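Local coordinates for protein sensor histidine kinase (PDB 3VA9) that probably autophosphorylates on a histidine at the expense of ATP to relay a signal in a two-component system, this chain being its four-helix-bundle sensor domain, at residues 57-68 and 81-92. Sequence-based numbering, arbitrary orientation.
Sequences RDALAARLDGLR and IDELRLLTDMRM
R85, reaching from helix 75-101 to L64 and D65 of helix 47-70, gives a worked example of how antiparallel neighbours in a four-helix bundle, here the CHASE3 sensor domain, seal an apolar seam with charge. The axes of segments 57-68 and 81-92 approach to 10.9 Å, their directions 169° apart. From CB and CG, the latter anti to the backbone N (chi1 -176°), the R85 chain bends at chi2 and carries CD and NE across L64 CD1. The guanidinium then lays one face over L64 CB, while NH2 nears A61 CB. NH1 makes a nearly straight bond to D65 OD1 (2.8 Å, 166°), in the guanidinium plane; a long salt bridge joins NE to D89. Replacing R85 by alanine is likely to leave D65 without its cross-helix partner and bare the side of L64 that the guanidinium covers. On the core side, L64 CD2 meets L84 CD2 at 3.8 Å, and helices 18-44 and 121-142 pack there, I27 against L64 and L129 against L84. At one end the tips of L60 and M92 meet; at the other, R68 NH1 forms a more bent salt-bridge bond to D82 OD1, and I81 CD1 wedges tightly in, 3.5 Å from L67 CG and just 3.3 Å from R68 N.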
# COMPACT_ATOMS: atom_id res chain seq x y z
N ARG A 57 7.34 -1.52 -2.98
CA ARG A 57 7.09 -0.09 -3.10
C ARG A 57 7.01 0.37 -4.56
O ARG A 57 6.12 1.13 -4.94
CB ARG A 57 8.17 0.71 -2.36
CG ARG A 57 7.93 2.21 -2.35
CD ARG A 57 9.22 2.95 -2.11
NE ARG A 57 10.16 2.74 -3.21
CZ ARG A 57 11.46 2.99 -3.15
NH1 ARG A 57 11.99 3.45 -2.02
NH2 ARG A 57 12.23 2.78 -4.21
N ASP A 58 7.94 -0.09 -5.38
CA ASP A 58 7.93 0.25 -6.80
C ASP A 58 6.71 -0.36 -7.51
O ASP A 58 6.07 0.30 -8.33
CB ASP A 58 9.22 -0.23 -7.48
CG ASP A 58 10.45 0.55 -7.03
OD1 ASP A 58 10.29 1.66 -6.48
OD2 ASP A 58 11.58 0.08 -7.25
N ALA A 59 6.38 -1.60 -7.16
CA ALA A 59 5.26 -2.29 -7.77
C ALA A 59 3.93 -1.63 -7.39
O ALA A 59 3.02 -1.50 -8.21
CB ALA A 59 5.27 -3.78 -7.38
N LEU A 60 3.84 -1.20 -6.14
CA LEU A 60 2.66 -0.47 -5.68
C LEU A 60 2.42 0.79 -6.51
O LEU A 60 1.31 1.02 -7.00
CB LEU A 60 2.82 -0.10 -4.21
CG LEU A 60 1.70 0.68 -3.52
CD1 LEU A 60 0.34 0.01 -3.68
CD2 LEU A 60 2.03 0.89 -2.04
N ALA A 61 3.46 1.60 -6.65
CA ALA A 61 3.37 2.82 -7.43
C ALA A 61 2.90 2.50 -8.86
O ALA A 61 1.96 3.12 -9.37
CB ALA A 61 4.71 3.56 -7.44
N ALA A 62 3.53 1.51 -9.49
CA ALA A 62 3.18 1.12 -10.85
C ALA A 62 1.74 0.59 -10.96
O ALA A 62 1.03 0.91 -11.90
CB ALA A 62 4.16 0.09 -11.39
N ARG A 63 1.32 -0.20 -9.98
CA ARG A 63 -0.04 -0.74 -9.96
C ARG A 63 -1.09 0.33 -9.69
O ARG A 63 -2.20 0.26 -10.23
CB ARG A 63 -0.14 -1.88 -8.95
CG ARG A 63 0.64 -3.10 -9.38
CD ARG A 63 0.76 -4.14 -8.28
NE ARG A 63 1.72 -5.17 -8.67
CZ ARG A 63 2.09 -6.18 -7.88
NH1 ARG A 63 1.60 -6.30 -6.66
NH2 ARG A 63 2.97 -7.07 -8.33
N LEU A 64 -0.75 1.31 -8.85
CA LEU A 64 -1.63 2.45 -8.63
C LEU A 64 -1.77 3.30 -9.90
O LEU A 64 -2.88 3.72 -10.24
CB LEU A 64 -1.14 3.31 -7.46
CG LEU A 64 -1.34 2.71 -6.06
CD1 LEU A 64 -0.44 3.36 -5.03
CD2 LEU A 64 -2.80 2.77 -5.63
N ASP A 65 -0.65 3.55 -10.59
CA ASP A 65 -0.66 4.32 -11.84
C ASP A 65 -1.57 3.65 -12.88
O ASP A 65 -2.31 4.32 -13.60
CB ASP A 65 0.75 4.45 -12.44
CG ASP A 65 1.71 5.23 -11.56
OD1 ASP A 65 1.27 6.01 -10.69
OD2 ASP A 65 2.94 5.06 -11.78
N GLY A 66 -1.49 2.33 -12.96
CA GLY A 66 -2.25 1.55 -13.92
C GLY A 66 -3.72 1.37 -13.58
O GLY A 66 -4.57 1.36 -14.47
N LEU A 67 -4.02 1.19 -12.30
CA LEU A 67 -5.40 1.10 -11.86
C LEU A 67 -6.08 2.40 -12.23
O LEU A 67 -7.23 2.41 -12.69
CB LEU A 67 -5.47 0.90 -10.35
CG LEU A 67 -6.85 1.00 -9.70
CD1 LEU A 67 -7.74 -0.14 -10.16
CD2 LEU A 67 -6.71 1.01 -8.18
N ARG A 68 -5.36 3.50 -12.04
CA ARG A 68 -5.89 4.83 -12.33
C ARG A 68 -6.22 4.96 -13.82
O ARG A 68 -7.12 5.71 -14.20
CB ARG A 68 -4.89 5.90 -11.91
CG ARG A 68 -5.33 7.31 -12.29
CD ARG A 68 -4.31 8.36 -11.87
NE ARG A 68 -4.77 9.71 -12.19
CZ ARG A 68 -5.53 10.45 -11.38
NH1 ARG A 68 -5.92 9.97 -10.21
NH2 ARG A 68 -5.91 11.67 -11.76
N ILE A 81 -9.72 6.34 -5.88
CA ILE A 81 -8.33 5.98 -6.09
C ILE A 81 -7.41 7.10 -5.59
O ILE A 81 -6.38 6.84 -4.96
CB ILE A 81 -8.04 5.60 -7.56
CG1 ILE A 81 -6.87 4.61 -7.62
CG2 ILE A 81 -7.74 6.81 -8.39
CD1 ILE A 81 -6.37 4.37 -9.02
N ASP A 82 -7.80 8.35 -5.85
CA ASP A 82 -7.07 9.48 -5.30
C ASP A 82 -6.93 9.32 -3.80
O ASP A 82 -5.85 9.49 -3.24
CB ASP A 82 -7.79 10.79 -5.61
CG ASP A 82 -7.59 11.25 -7.03
OD1 ASP A 82 -6.64 10.75 -7.67
OD2 ASP A 82 -8.38 12.10 -7.50
N GLU A 83 -8.04 8.99 -3.15
CA GLU A 83 -8.07 8.81 -1.70
C GLU A 83 -7.17 7.68 -1.22
O GLU A 83 -6.37 7.86 -0.30
CB GLU A 83 -9.51 8.65 -1.22
CG GLU A 83 -10.30 9.96 -1.29
CD GLU A 83 -11.77 9.77 -1.62
OE1 GLU A 83 -12.31 8.66 -1.43
OE2 GLU A 83 -12.40 10.76 -2.06
N LEU A 84 -7.28 6.51 -1.86
CA LEU A 84 -6.40 5.38 -1.55
C LEU A 84 -4.93 5.81 -1.65
O LEU A 84 -4.12 5.54 -0.76
CB LEU A 84 -6.66 4.21 -2.51
CG LEU A 84 -5.67 3.05 -2.39
CD1 LEU A 84 -5.83 2.35 -1.06
CD2 LEU A 84 -5.83 2.05 -3.54
N ARG A 85 -4.60 6.49 -2.75
CA ARG A 85 -3.24 6.93 -3.03
C ARG A 85 -2.66 7.85 -1.96
O ARG A 85 -1.49 7.74 -1.61
CB ARG A 85 -3.18 7.64 -4.37
CG ARG A 85 -1.77 8.04 -4.76
CD ARG A 85 -1.31 7.21 -5.93
NE ARG A 85 0.14 7.05 -5.97
CZ ARG A 85 0.82 6.82 -7.09
NH1 ARG A 85 0.18 6.75 -8.25
NH2 ARG A 85 2.14 6.67 -7.05
N LEU A 86 -3.49 8.76 -1.46
CA LEU A 86 -3.11 9.60 -0.33
C LEU A 86 -2.70 8.71 0.84
O LEU A 86 -1.66 8.92 1.47
CB LEU A 86 -4.27 10.52 0.09
CG LEU A 86 -4.05 11.37 1.36
CD1 LEU A 86 -2.83 12.27 1.21
CD2 LEU A 86 -5.28 12.20 1.70
N LEU A 87 -3.55 7.73 1.13
CA LEU A 87 -3.33 6.82 2.26
C LEU A 87 -2.08 5.97 2.05
O LEU A 87 -1.29 5.80 2.97
CB LEU A 87 -4.57 5.93 2.48
CG LEU A 87 -5.86 6.61 2.99
CD1 LEU A 87 -7.06 5.68 2.91
CD2 LEU A 87 -5.69 7.15 4.41
N THR A 88 -1.90 5.45 0.84
CA THR A 88 -0.73 4.61 0.56
C THR A 88 0.57 5.43 0.55
O THR A 88 1.62 4.94 0.96
CB THR A 88 -0.87 3.75 -0.73
OG1 THR A 88 -1.02 4.60 -1.87
CG2 THR A 88 -2.08 2.84 -0.64
N ASP A 89 0.51 6.68 0.08
CA ASP A 89 1.66 7.59 0.17
C ASP A 89 2.08 7.88 1.62
O ASP A 89 3.27 7.87 1.95
CB ASP A 89 1.39 8.90 -0.59
CG ASP A 89 1.65 8.79 -2.10
OD1 ASP A 89 1.89 7.68 -2.62
OD2 ASP A 89 1.60 9.84 -2.79
N MET A 90 1.12 8.15 2.49
CA MET A 90 1.44 8.35 3.91
C MET A 90 2.02 7.08 4.54
O MET A 90 2.94 7.14 5.33
CB MET A 90 0.20 8.81 4.68
CG MET A 90 -0.43 10.10 4.15
SD MET A 90 -2.02 10.48 4.96
CE MET A 90 -1.47 10.58 6.65
N ARG A 91 1.46 5.93 4.18
CA ARG A 91 1.92 4.65 4.73
C ARG A 91 3.34 4.33 4.27
O ARG A 91 4.21 3.99 5.07
CB ARG A 91 0.97 3.51 4.35
CG ARG A 91 1.35 2.16 4.96
CD ARG A 91 1.62 2.28 6.47
NE ARG A 91 1.77 0.97 7.11
CZ ARG A 91 2.35 0.77 8.29
NH1 ARG A 91 2.83 1.79 8.98
NH2 ARG A 91 2.45 -0.46 8.78
N MET A 92 3.58 4.46 2.96
CA MET A 92 4.93 4.26 2.42
C MET A 92 5.97 5.19 3.04
O MET A 92 7.10 4.79 3.26
CB MET A 92 4.94 4.40 0.89
CG MET A 92 4.18 3.28 0.17
SD MET A 92 4.75 1.60 0.57
CE MET A 92 3.36 0.98 1.50